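Local coordinates for mandelate racemase/muconate lactonizing protein (Thermobispora bispora, PDB 3VC5) that probably catalyses the magnesium-dependent dehydration of D-glucarate to 5-dehydro-4-deoxy-D-glucarate, as a member of the enolase superfamily, at residues Met23-Arg29 / Val56-Glu62; Thr31-Asp37 / Pro49-Ile55; Tyr71-Ala75 / Ile418-Asp422; Gly332-Ser336 / Ala359-Ala363. All coordinates share one frame; numbering follows the deposited sequence.

Interaction 1 of 4, residues Met23-Arg29 / Val56-Glu62; sequences MLIREVR and VEVVTDE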
# COMPACT_ATOMS: atom_id res chain seq x y z
N MET A 23 17.76 10.73 -14.79
CA MET A 23 16.42 11.37 -15.01
C MET A 23 16.10 12.39 -13.92
O MET A 23 15.04 12.34 -13.24
CB MET A 23 15.33 10.32 -15.09
CG MET A 23 15.53 9.34 -16.22
SD MET A 23 13.99 9.11 -17.10
CE MET A 23 13.81 10.72 -17.86
N LEU A 24 17.01 13.33 -13.79
CA LEU A 24 16.91 14.39 -12.82
C LEU A 24 15.95 15.45 -13.34
O LEU A 24 15.89 15.72 -14.56
CB LEU A 24 18.30 15.00 -12.57
CG LEU A 24 19.36 14.04 -12.02
CD1 LEU A 24 20.64 14.80 -11.70
CD2 LEU A 24 18.85 13.30 -10.78
N ILE A 25 15.20 16.04 -12.42
CA ILE A 25 14.33 17.15 -12.76
C ILE A 25 15.19 18.38 -13.05
O ILE A 25 16.02 18.77 -12.24
CB ILE A 25 13.37 17.43 -11.58
CG1 ILE A 25 12.39 16.28 -11.40
CG2 ILE A 25 12.65 18.76 -11.75
CD1 ILE A 25 11.64 16.35 -10.05
N ARG A 26 14.97 18.99 -14.22
CA ARG A 26 15.64 20.22 -14.63
C ARG A 26 14.81 21.44 -14.24
O ARG A 26 15.34 22.45 -13.73
CB ARG A 26 15.88 20.25 -16.15
CG ARG A 26 16.72 21.46 -16.61
CD ARG A 26 16.33 21.93 -18.02
NE ARG A 26 16.21 20.82 -18.97
CZ ARG A 26 15.40 20.82 -20.03
NH1 ARG A 26 15.36 19.77 -20.84
NH2 ARG A 26 14.61 21.87 -20.27
N GLU A 27 13.49 21.36 -14.47
CA GLU A 27 12.63 22.51 -14.18
C GLU A 27 11.20 22.03 -13.94
O GLU A 27 10.81 20.93 -14.38
CB GLU A 27 12.69 23.60 -15.27
CG GLU A 27 11.84 23.31 -16.47
CD GLU A 27 11.93 24.39 -17.56
OE1 GLU A 27 11.16 25.39 -17.51
OE2 GLU A 27 12.74 24.22 -18.48
N VAL A 28 10.42 22.84 -13.22
CA VAL A 28 9.04 22.48 -12.92
C VAL A 28 8.23 23.74 -13.19
O VAL A 28 8.45 24.79 -12.56
CB VAL A 28 8.85 22.01 -11.46
CG1 VAL A 28 7.38 21.61 -11.24
CG2 VAL A 28 9.77 20.81 -11.18
N ARG A 29 7.34 23.66 -14.18
CA ARG A 29 6.55 24.81 -14.59
C ARG A 29 5.21 24.73 -13.88
O ARG A 29 4.58 23.68 -13.88
CB ARG A 29 6.33 24.74 -16.10
CG ARG A 29 7.65 24.68 -16.87
CD ARG A 29 7.42 24.25 -18.35
NE ARG A 29 8.69 24.22 -19.07
CZ ARG A 29 8.90 23.59 -20.22
NH1 ARG A 29 7.93 22.87 -20.78
NH2 ARG A 29 10.10 23.65 -20.80
N VAL A 56 0.82 21.53 -13.43
CA VAL A 56 2.25 21.37 -13.22
C VAL A 56 2.88 20.57 -14.34
O VAL A 56 2.35 19.55 -14.76
CB VAL A 56 2.50 20.62 -11.86
CG1 VAL A 56 3.97 20.20 -11.72
CG2 VAL A 56 2.05 21.50 -10.70
N GLU A 57 4.04 21.04 -14.84
CA GLU A 57 4.76 20.29 -15.84
C GLU A 57 6.19 20.11 -15.40
O GLU A 57 6.92 21.10 -15.22
CB GLU A 57 4.70 20.98 -17.22
CG GLU A 57 5.37 20.14 -18.32
CD GLU A 57 5.27 20.75 -19.71
OE1 GLU A 57 5.28 22.01 -19.83
OE2 GLU A 57 5.20 19.97 -20.69
N VAL A 58 6.60 18.85 -15.20
CA VAL A 58 7.95 18.53 -14.75
C VAL A 58 8.75 18.19 -15.99
O VAL A 58 8.27 17.44 -16.84
CB VAL A 58 7.94 17.30 -13.75
CG1 VAL A 58 9.39 16.85 -13.45
CG2 VAL A 58 7.21 17.69 -12.45
N VAL A 59 9.96 18.73 -16.08
CA VAL A 59 10.83 18.50 -17.24
C VAL A 59 12.17 17.96 -16.74
O VAL A 59 12.81 18.57 -15.88
CB VAL A 59 11.09 19.80 -18.03
CG1 VAL A 59 11.78 19.47 -19.36
CG2 VAL A 59 9.77 20.58 -18.27
N THR A 60 12.57 16.82 -17.28
CA THR A 60 13.87 16.24 -16.94
C THR A 60 15.01 16.87 -17.71
O THR A 60 14.81 17.61 -18.71
CB THR A 60 13.89 14.71 -17.19
OG1 THR A 60 13.90 14.46 -18.60
CG2 THR A 60 12.67 14.03 -16.56
N ASP A 61 16.22 16.55 -17.26
CA ASP A 61 17.44 17.06 -17.91
C ASP A 61 17.47 16.71 -19.39
O ASP A 61 18.01 17.46 -20.20
CB ASP A 61 18.68 16.50 -17.22
CG ASP A 61 19.07 17.28 -15.97
OD1 ASP A 61 18.67 18.45 -15.83
OD2 ASP A 61 19.81 16.72 -15.14
N GLU A 62 16.89 15.57 -19.75
CA GLU A 62 16.88 15.16 -21.14
C GLU A 62 15.60 15.57 -21.89
O GLU A 62 15.41 15.19 -23.05
CB GLU A 62 17.13 13.66 -21.23
CG GLU A 62 18.27 13.20 -20.34
CD GLU A 62 19.26 12.32 -21.07
OE1 GLU A 62 20.31 12.83 -21.51
OE2 GLU A 62 18.98 11.11 -21.22
O HOH W 1 18.91 18.99 -12.82

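Interaction 2 of 4, residues Thr31-Asp37 / Pro49-Ile55; sequences TPVAFRD and PWALRTI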
# COMPACT_ATOMS: atom_id res chain seq x y z
N THR A 31 1.48 26.56 -13.53
CA THR A 31 0.56 27.45 -14.23
C THR A 31 -0.86 27.43 -13.67
O THR A 31 -1.58 26.44 -13.84
CB THR A 31 0.49 27.08 -15.73
OG1 THR A 31 1.83 26.99 -16.24
CG2 THR A 31 -0.29 28.16 -16.54
N PRO A 32 -1.27 28.53 -13.00
CA PRO A 32 -2.66 28.53 -12.53
C PRO A 32 -3.59 28.77 -13.72
O PRO A 32 -3.24 29.54 -14.64
CB PRO A 32 -2.69 29.70 -11.53
CG PRO A 32 -1.60 30.67 -12.06
CD PRO A 32 -0.54 29.78 -12.68
N VAL A 33 -4.77 28.15 -13.69
CA VAL A 33 -5.74 28.26 -14.79
C VAL A 33 -7.12 28.46 -14.20
O VAL A 33 -7.37 28.11 -13.01
CB VAL A 33 -5.76 26.99 -15.69
CG1 VAL A 33 -4.43 26.83 -16.44
CG2 VAL A 33 -6.11 25.73 -14.88
N ALA A 34 -8.01 29.06 -14.98
CA ALA A 34 -9.43 29.16 -14.58
C ALA A 34 -10.27 28.75 -15.76
O ALA A 34 -9.90 29.01 -16.92
CB ALA A 34 -9.79 30.58 -14.14
N PHE A 35 -11.41 28.12 -15.47
CA PHE A 35 -12.31 27.71 -16.56
C PHE A 35 -13.76 27.83 -16.08
O PHE A 35 -14.01 27.96 -14.88
CB PHE A 35 -11.97 26.30 -17.05
CG PHE A 35 -11.79 25.31 -15.93
CD1 PHE A 35 -12.90 24.63 -15.40
CD2 PHE A 35 -10.50 25.02 -15.44
CE1 PHE A 35 -12.74 23.70 -14.32
CE2 PHE A 35 -10.32 24.11 -14.40
CZ PHE A 35 -11.44 23.44 -13.85
N ARG A 36 -14.71 27.85 -17.02
CA ARG A 36 -16.11 28.14 -16.71
C ARG A 36 -16.76 26.96 -16.00
O ARG A 36 -16.48 25.78 -16.34
CB ARG A 36 -16.88 28.44 -18.01
CG ARG A 36 -16.39 29.71 -18.67
CD ARG A 36 -17.11 29.99 -20.00
NE ARG A 36 -17.10 28.81 -20.88
CZ ARG A 36 -16.12 28.50 -21.73
NH1 ARG A 36 -15.04 29.28 -21.84
NH2 ARG A 36 -16.21 27.40 -22.48
N ASP A 37 -17.63 27.27 -15.03
CA ASP A 37 -18.34 26.25 -14.29
C ASP A 37 -19.78 26.74 -14.12
O ASP A 37 -19.98 27.91 -13.82
CB ASP A 37 -17.72 26.15 -12.88
CG ASP A 37 -18.02 24.82 -12.18
OD1 ASP A 37 -18.36 23.84 -12.86
OD2 ASP A 37 -17.88 24.76 -10.94
N PRO A 49 -18.59 31.21 -10.98
CA PRO A 49 -18.58 31.08 -12.44
C PRO A 49 -17.24 30.59 -13.03
O PRO A 49 -17.18 30.13 -14.19
CB PRO A 49 -18.87 32.51 -12.95
CG PRO A 49 -19.30 33.29 -11.79
CD PRO A 49 -18.87 32.59 -10.52
N TRP A 50 -16.18 30.72 -12.24
CA TRP A 50 -14.85 30.19 -12.61
C TRP A 50 -14.41 29.19 -11.56
O TRP A 50 -14.50 29.48 -10.35
CB TRP A 50 -13.81 31.30 -12.68
CG TRP A 50 -14.11 32.35 -13.70
CD1 TRP A 50 -14.68 33.59 -13.47
CD2 TRP A 50 -13.90 32.27 -15.12
NE1 TRP A 50 -14.80 34.28 -14.66
CE2 TRP A 50 -14.33 33.49 -15.68
CE3 TRP A 50 -13.37 31.28 -15.96
CZ2 TRP A 50 -14.26 33.74 -17.06
CZ3 TRP A 50 -13.30 31.53 -17.32
CH2 TRP A 50 -13.74 32.76 -17.86
N ALA A 51 -13.91 28.04 -12.01
CA ALA A 51 -13.23 27.08 -11.15
C ALA A 51 -11.73 27.23 -11.42
O ALA A 51 -11.32 27.52 -12.54
CB ALA A 51 -13.69 25.65 -11.45
N LEU A 52 -10.91 27.08 -10.37
CA LEU A 52 -9.46 27.27 -10.46
C LEU A 52 -8.75 25.91 -10.38
O LEU A 52 -9.18 25.01 -9.66
CB LEU A 52 -9.01 28.10 -9.26
CG LEU A 52 -9.75 29.44 -9.04
CD1 LEU A 52 -9.21 30.17 -7.82
CD2 LEU A 52 -9.68 30.33 -10.29
N ARG A 53 -7.61 25.81 -11.06
CA ARG A 53 -6.72 24.65 -10.96
C ARG A 53 -5.30 25.14 -11.13
O ARG A 53 -5.08 26.27 -11.61
CB ARG A 53 -7.01 23.57 -12.03
CG ARG A 53 -8.39 22.93 -11.95
CD ARG A 53 -8.61 22.10 -10.70
NE ARG A 53 -8.21 20.69 -10.85
CZ ARG A 53 -8.35 19.79 -9.88
NH1 ARG A 53 -8.88 20.17 -8.72
NH2 ARG A 53 -7.95 18.52 -10.05
N THR A 54 -4.34 24.28 -10.79
CA THR A 54 -2.94 24.57 -11.05
C THR A 54 -2.42 23.41 -11.87
O THR A 54 -2.59 22.22 -11.51
CB THR A 54 -2.12 24.67 -9.74
OG1 THR A 54 -2.67 25.70 -8.93
CG2 THR A 54 -0.66 25.00 -10.06
N ILE A 55 -1.86 23.75 -13.03
CA ILE A 55 -1.22 22.76 -13.87
C ILE A 55 0.28 22.73 -13.59
O ILE A 55 0.94 23.77 -13.54
CB ILE A 55 -1.48 23.06 -15.36
CG1 ILE A 55 -2.99 23.22 -15.57
CG2 ILE A 55 -0.84 22.01 -16.25
CD1 ILE A 55 -3.84 22.06 -15.18
O HOH W 2 2.63 24.46 -16.13

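Interaction 3 of 4, residues Tyr71-Ala75 / Ile418-Asp422; sequences YGDLA and IRTRD. With PO4 (phosphate ion), chain B.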
# COMPACT_ATOMS: atom_id res chain seq x y z
N TYR A 71 -5.33 21.78 -7.11
CA TYR A 71 -6.24 22.90 -6.81
C TYR A 71 -5.59 24.22 -7.19
O TYR A 71 -4.35 24.31 -7.25
CB TYR A 71 -6.50 22.93 -5.29
CG TYR A 71 -6.96 21.60 -4.81
CD1 TYR A 71 -8.22 21.10 -5.15
CD2 TYR A 71 -6.14 20.81 -4.01
CE1 TYR A 71 -8.63 19.83 -4.74
CE2 TYR A 71 -6.56 19.56 -3.56
CZ TYR A 71 -7.81 19.09 -3.91
OH TYR A 71 -8.20 17.86 -3.46
N GLY A 72 -6.44 25.22 -7.46
CA GLY A 72 -5.96 26.56 -7.83
C GLY A 72 -6.06 27.63 -6.75
O GLY A 72 -5.64 28.77 -6.98
N ASP A 73 -6.58 27.27 -5.57
CA ASP A 73 -6.71 28.23 -4.45
C ASP A 73 -5.35 28.87 -4.17
O ASP A 73 -4.32 28.19 -4.17
CB ASP A 73 -7.20 27.55 -3.17
CG ASP A 73 -8.67 27.11 -3.24
OD1 ASP A 73 -9.42 27.52 -4.14
OD2 ASP A 73 -9.09 26.36 -2.34
N LEU A 74 -5.35 30.16 -3.85
CA LEU A 74 -4.14 30.95 -3.79
C LEU A 74 -3.12 30.37 -2.80
O LEU A 74 -1.92 30.24 -3.14
CB LEU A 74 -4.49 32.41 -3.40
CG LEU A 74 -3.32 33.40 -3.41
CD1 LEU A 74 -2.70 33.50 -4.80
CD2 LEU A 74 -3.82 34.77 -2.89
N ALA A 75 -3.57 30.05 -1.57
CA ALA A 75 -2.63 29.55 -0.58
C ALA A 75 -1.97 28.25 -1.03
O ALA A 75 -0.76 28.01 -0.81
CB ALA A 75 -3.31 29.39 0.77
N ILE A 418 -11.18 35.80 -9.38
CA ILE A 418 -11.34 34.83 -8.27
C ILE A 418 -9.98 34.22 -7.97
O ILE A 418 -9.25 33.86 -8.89
CB ILE A 418 -12.37 33.70 -8.59
CG1 ILE A 418 -13.76 34.31 -8.83
CG2 ILE A 418 -12.44 32.70 -7.44
CD1 ILE A 418 -14.79 33.33 -9.30
N ARG A 419 -9.64 34.13 -6.69
CA ARG A 419 -8.34 33.59 -6.30
C ARG A 419 -8.44 32.42 -5.34
O ARG A 419 -7.49 31.64 -5.23
CB ARG A 419 -7.46 34.68 -5.69
CG ARG A 419 -7.00 35.71 -6.72
CD ARG A 419 -6.01 35.09 -7.67
NE ARG A 419 -5.54 35.95 -8.76
CZ ARG A 419 -6.06 35.95 -9.99
NH1 ARG A 419 -7.10 35.19 -10.28
NH2 ARG A 419 -5.53 36.73 -10.93
N THR A 420 -9.58 32.29 -4.66
CA THR A 420 -9.81 31.17 -3.72
C THR A 420 -11.29 30.80 -3.80
O THR A 420 -12.16 31.67 -3.73
CB THR A 420 -9.46 31.54 -2.25
OG1 THR A 420 -8.07 31.82 -2.16
CG2 THR A 420 -9.79 30.40 -1.31
N ARG A 421 -11.55 29.49 -3.95
CA ARG A 421 -12.92 29.00 -4.04
C ARG A 421 -13.71 29.41 -2.80
O ARG A 421 -13.25 29.20 -1.66
CB ARG A 421 -12.91 27.47 -4.19
CG ARG A 421 -14.31 26.89 -4.15
CD ARG A 421 -14.32 25.40 -4.37
NE ARG A 421 -15.68 24.88 -4.27
CZ ARG A 421 -16.02 23.59 -4.31
NH1 ARG A 421 -15.09 22.65 -4.44
NH2 ARG A 421 -17.30 23.24 -4.20
N ASP A 422 -14.90 29.96 -3.02
CA ASP A 422 -15.74 30.40 -1.91
C ASP A 422 -17.24 30.27 -2.25
O ASP A 422 -17.92 31.28 -2.47
CB ASP A 422 -15.35 31.83 -1.50
CG ASP A 422 -16.11 32.32 -0.25
OD1 ASP A 422 -16.72 31.50 0.50
OD2 ASP A 422 -16.08 33.56 -0.01
P PO4 B . -18.40 19.93 -5.06
O1 PO4 B . -19.55 20.82 -4.81
O2 PO4 B . -18.13 20.04 -6.55
O3 PO4 B . -17.21 20.38 -4.32
O4 PO4 B . -18.76 18.59 -4.67
O HOH W 3 -5.35 31.39 -6.94
O HOH W 4 -11.56 27.33 -0.71
O HOH W 5 -6.31 30.43 -0.59

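Interaction 4 of 4, residues Gly332-Ser336 / Ala359-Ala363; sequences GIELS and AITHA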
# COMPACT_ATOMS: atom_id res chain seq x y z
N GLY A 332 -12.45 -4.32 5.08
CA GLY A 332 -13.82 -4.47 4.56
C GLY A 332 -14.48 -3.16 4.14
O GLY A 332 -15.70 -3.10 3.95
N ILE A 333 -13.68 -2.10 3.99
CA ILE A 333 -14.21 -0.82 3.54
C ILE A 333 -14.02 -0.79 2.03
O ILE A 333 -12.90 -0.95 1.55
CB ILE A 333 -13.46 0.36 4.19
CG1 ILE A 333 -13.71 0.36 5.71
CG2 ILE A 333 -13.86 1.71 3.57
CD1 ILE A 333 -12.81 1.24 6.50
N GLU A 334 -15.10 -0.63 1.30
CA GLU A 334 -14.99 -0.60 -0.17
C GLU A 334 -14.58 0.78 -0.67
O GLU A 334 -14.63 1.74 0.09
CB GLU A 334 -16.29 -1.07 -0.80
CG GLU A 334 -16.53 -2.51 -0.50
CD GLU A 334 -17.90 -2.96 -0.85
OE1 GLU A 334 -18.65 -2.19 -1.50
OE2 GLU A 334 -18.22 -4.10 -0.47
N LEU A 335 -14.16 0.87 -1.93
CA LEU A 335 -13.67 2.14 -2.47
C LEU A 335 -14.47 2.66 -3.62
O LEU A 335 -14.84 1.91 -4.55
CB LEU A 335 -12.22 2.03 -2.93
CG LEU A 335 -11.20 2.86 -2.12
CD1 LEU A 335 -11.08 2.42 -0.71
CD2 LEU A 335 -9.82 2.84 -2.78
N SER A 336 -14.72 3.97 -3.55
CA SER A 336 -15.20 4.72 -4.69
C SER A 336 -14.18 5.85 -4.89
O SER A 336 -13.06 5.78 -4.37
CB SER A 336 -16.60 5.26 -4.41
OG SER A 336 -17.13 5.93 -5.53
N ALA A 359 -9.30 -2.95 -5.77
CA ALA A 359 -10.38 -2.61 -4.85
C ALA A 359 -11.27 -1.42 -5.24
O ALA A 359 -12.32 -1.20 -4.61
CB ALA A 359 -9.84 -2.43 -3.42
N ILE A 360 -10.88 -0.65 -6.26
CA ILE A 360 -11.74 0.45 -6.66
C ILE A 360 -12.76 -0.18 -7.60
O ILE A 360 -12.53 -0.32 -8.80
CB ILE A 360 -10.98 1.63 -7.31
CG1 ILE A 360 -9.98 2.23 -6.29
CG2 ILE A 360 -12.02 2.68 -7.80
CD1 ILE A 360 -9.07 3.33 -6.85
N THR A 361 -13.89 -0.56 -7.01
CA THR A 361 -14.89 -1.40 -7.69
C THR A 361 -16.23 -0.69 -7.89
O THR A 361 -17.10 -1.19 -8.60
CB THR A 361 -15.12 -2.72 -6.89
OG1 THR A 361 -15.28 -2.41 -5.50
CG2 THR A 361 -13.94 -3.65 -7.07
N HIS A 362 -16.40 0.48 -7.28
CA HIS A 362 -17.59 1.29 -7.49
C HIS A 362 -17.30 2.30 -8.59
O HIS A 362 -16.13 2.65 -8.81
CB HIS A 362 -17.97 2.01 -6.19
CG HIS A 362 -18.42 1.09 -5.10
ND1 HIS A 362 -19.75 0.73 -4.92
CD2 HIS A 362 -17.73 0.43 -4.15
CE1 HIS A 362 -19.84 -0.08 -3.88
NE2 HIS A 362 -18.63 -0.29 -3.40
N ALA A 363 -18.33 2.78 -9.28
CA ALA A 363 -18.14 3.81 -10.33
C ALA A 363 -17.47 5.02 -9.69
O ALA A 363 -17.83 5.41 -8.57
CB ALA A 363 -19.47 4.22 -10.95
O HOH W 6 -13.85 -2.20 -2.91

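Interaction 1 of 4, residues Met23-Arg29 / Val56-Glu62
Residues Met23-Arg29 and Val56-Glu62 pair as antiparallel strands, with Arg26 and Glu27 both set against Val59 in a classic beta bulge. The pair lies in the three-stranded sheet of the N-terminal domain. It takes in the N-terminal part of strand 25-36 and the C-terminal part of strand 50-60, away from the annotated sites. The bulge shifts the register by one residue. Val59 O takes two backbone bonds there, from Arg26 N at 2.8 Å and from Glu27 N at 3.2 Å. On the face with Val28, Val56 and Val58, Val28 CG1 meets Val56 CG1 at 3.7 Å. Phe134 of helix 123-146 and Ala84 of helix 74-85 touch Val28 there.

The opposite face carries a salt-bridge network around Val59. Two carboxylate oxygens lie at the edge of the Arg29 guanidinium, near its plane. Glu27 OE1 takes NE and Glu57 OE1 takes NH1, and each oxygen is met from above its carboxylate plane. Glu57 OE2 has a further salt bridge with Arg403. The Arg29 chain runs extended from CG to NE (chi3 179°), which carries its end across to the neighbouring strand. Val59 CG2 then lies over the centre of the guanidinium, 3.7 Å from Arg29 CZ.

Interaction 2 of 4, residues Thr31-Asp37 / Pro49-Ile55
The Phe35 ring lies over the backbone of Ala51 and fills the hollow between the side chains of Ala51 and Arg53, in the antiparallel sheet of the N-terminal domain. Ala51 O sits over the centre of one ring face. Ala51 CB touches Phe35 CE1 at 3.6 Å. At the ring edge, in its plane, Arg53 CG comes to 3.3 Å from Phe35 CE2. Phe35 CG stands between its backbone N and carbonyl carbon (chi1 47°), which turns the ring to the other strand. Arg53 bends away beyond CG, so its aliphatic root does the touching. Its charged end reaches Glu69 and Ser346, and its side chain is about 8 Å from that of His338, a predicted proton acceptor.

Farther along this face, Val33 CG2 packs on Arg53 CB at 3.7 Å, and Val33 CG1 meets Ile55 CG1. On the face with Ala34, its small CB is met by Leu52 CD2 at 3.9 Å. Trp50 CE3 and CZ3 meet the Phe35-Arg36 backbone obliquely. Arg36 CG touches Trp50 CZ3 at 3.8 Å.

Regular antiparallel hydrogen bonds join the backbones. Helix 403-415 packs on Val33 through Leu406, helix 74-85 covers Pro32 and Thr54, and strand 65-71 continues the sheet beyond strand 50-60.

Interaction 3 of 4, residues Tyr71-Ala75 / Ile418-Asp422
Asp73 and Arg421 make the main direct bond between Tyr71-Ala75 and Ile418-Asp422. Arg421 N gives an almost straight hydrogen bond to Asp73 OD1, 2.9 Å long with 176° at the hydrogen. It meets the oxygen from above the carboxylate plane. A weak, bent bond runs from Leu74 N to Arg419 O.

Three waters add to these bonds. One donates to Gly72 O and Arg419 O. A second donates to Asp73 OD2 and Arg421 O, so both carboxylate oxygens of Asp73 are used. The third accepts from Ala75 N, at the start of helix 74-85, and also bonds Thr420 OG1.

Side-chain packing is slight. The Thr420 methyl CG2 lies 4.0 Å from the carboxylate carbon CG of Asp73, and the two side chains cross at about a right angle.

The charged end of Arg421 binds a phosphate, probably from the crystallisation liquor. Its chain is fully extended, with CG anti to the backbone N (chi1 174°), and carries the guanidinium away from Asp73. Both NH1 (3.1 Å) and NH2 (2.9 Å) of Arg421 bond the same phosphate oxygen, O3. Asp423 forms a salt bridge with NH2. The phosphate sits beside Lys211, a predicted proton acceptor, which also binds it, as do Asn42, His47 and His367.

The contact joins the turn between strand 65-71 and helix 74-85 to the loop that links helix 403-415 to helix 423-430.

Interaction 4 of 4, residues Gly332-Ser336 / Ala359-Ala363
The His362 ring meets Glu334 and Leu335 at its edge. Its NE2 donates to Glu334 OE1 at 2.7 Å, with 156° at the hydrogen. The oxygen lies in the ring plane and is met on its anti side. Carboxylate and ring planes are 30° apart. Leu335 O also lies in the ring plane, 3.3 Å from His362 CD2. On the other ring nitrogen, ND1 bonds Glu261, so both nitrogens have carboxylate partners. Two acids at its edges would probably favour a positive charge on the imidazole and should fix its rotation.

The backbone bond from His362 N to Leu335 O is long and weak. A water also links the segments: it accepts from Leu335 N, donates to Ala359 O and bonds Thr361 OG1. Leu335 CD2 packs on Ile360 CG1 at 3.6 Å. Ala325 and Cys328 of helix 318-330 also touch Leu335. Ser336 OG has its main bond with Tyr262.

The Ser336 side chain is about 6 Å from that of Glu264, a magnesium ligand in this protein although no metal is bound to this chain here. Strand 334-337 leads towards His338, a predicted proton acceptor. It belongs to the modified TIM barrel, (beta/alpha)7beta, of the enolase superfamily.

In the fold
Interactions 1 and 2 hold the same two strands, 25-36 and 50-60, with centres about 23 Å apart. Interaction 1 is partly buried and carries a salt-bridge network at the end of the sheet away from the chain's centre. Interaction 2 is more buried, and its side-chain contacts are mostly apolar. Interaction 3 is a surface contact of polar and water-mediated bonds. It touches interaction 2, where Thr54 OG1 lies 2.8 Å from Tyr71 O, a probable hydrogen bond. Interaction 4 lies on the opposite side of the chain's centre from interactions 2 and 3. It is partly buried in the barrel domain and combines a histidine-carboxylate bond with one apolar contact.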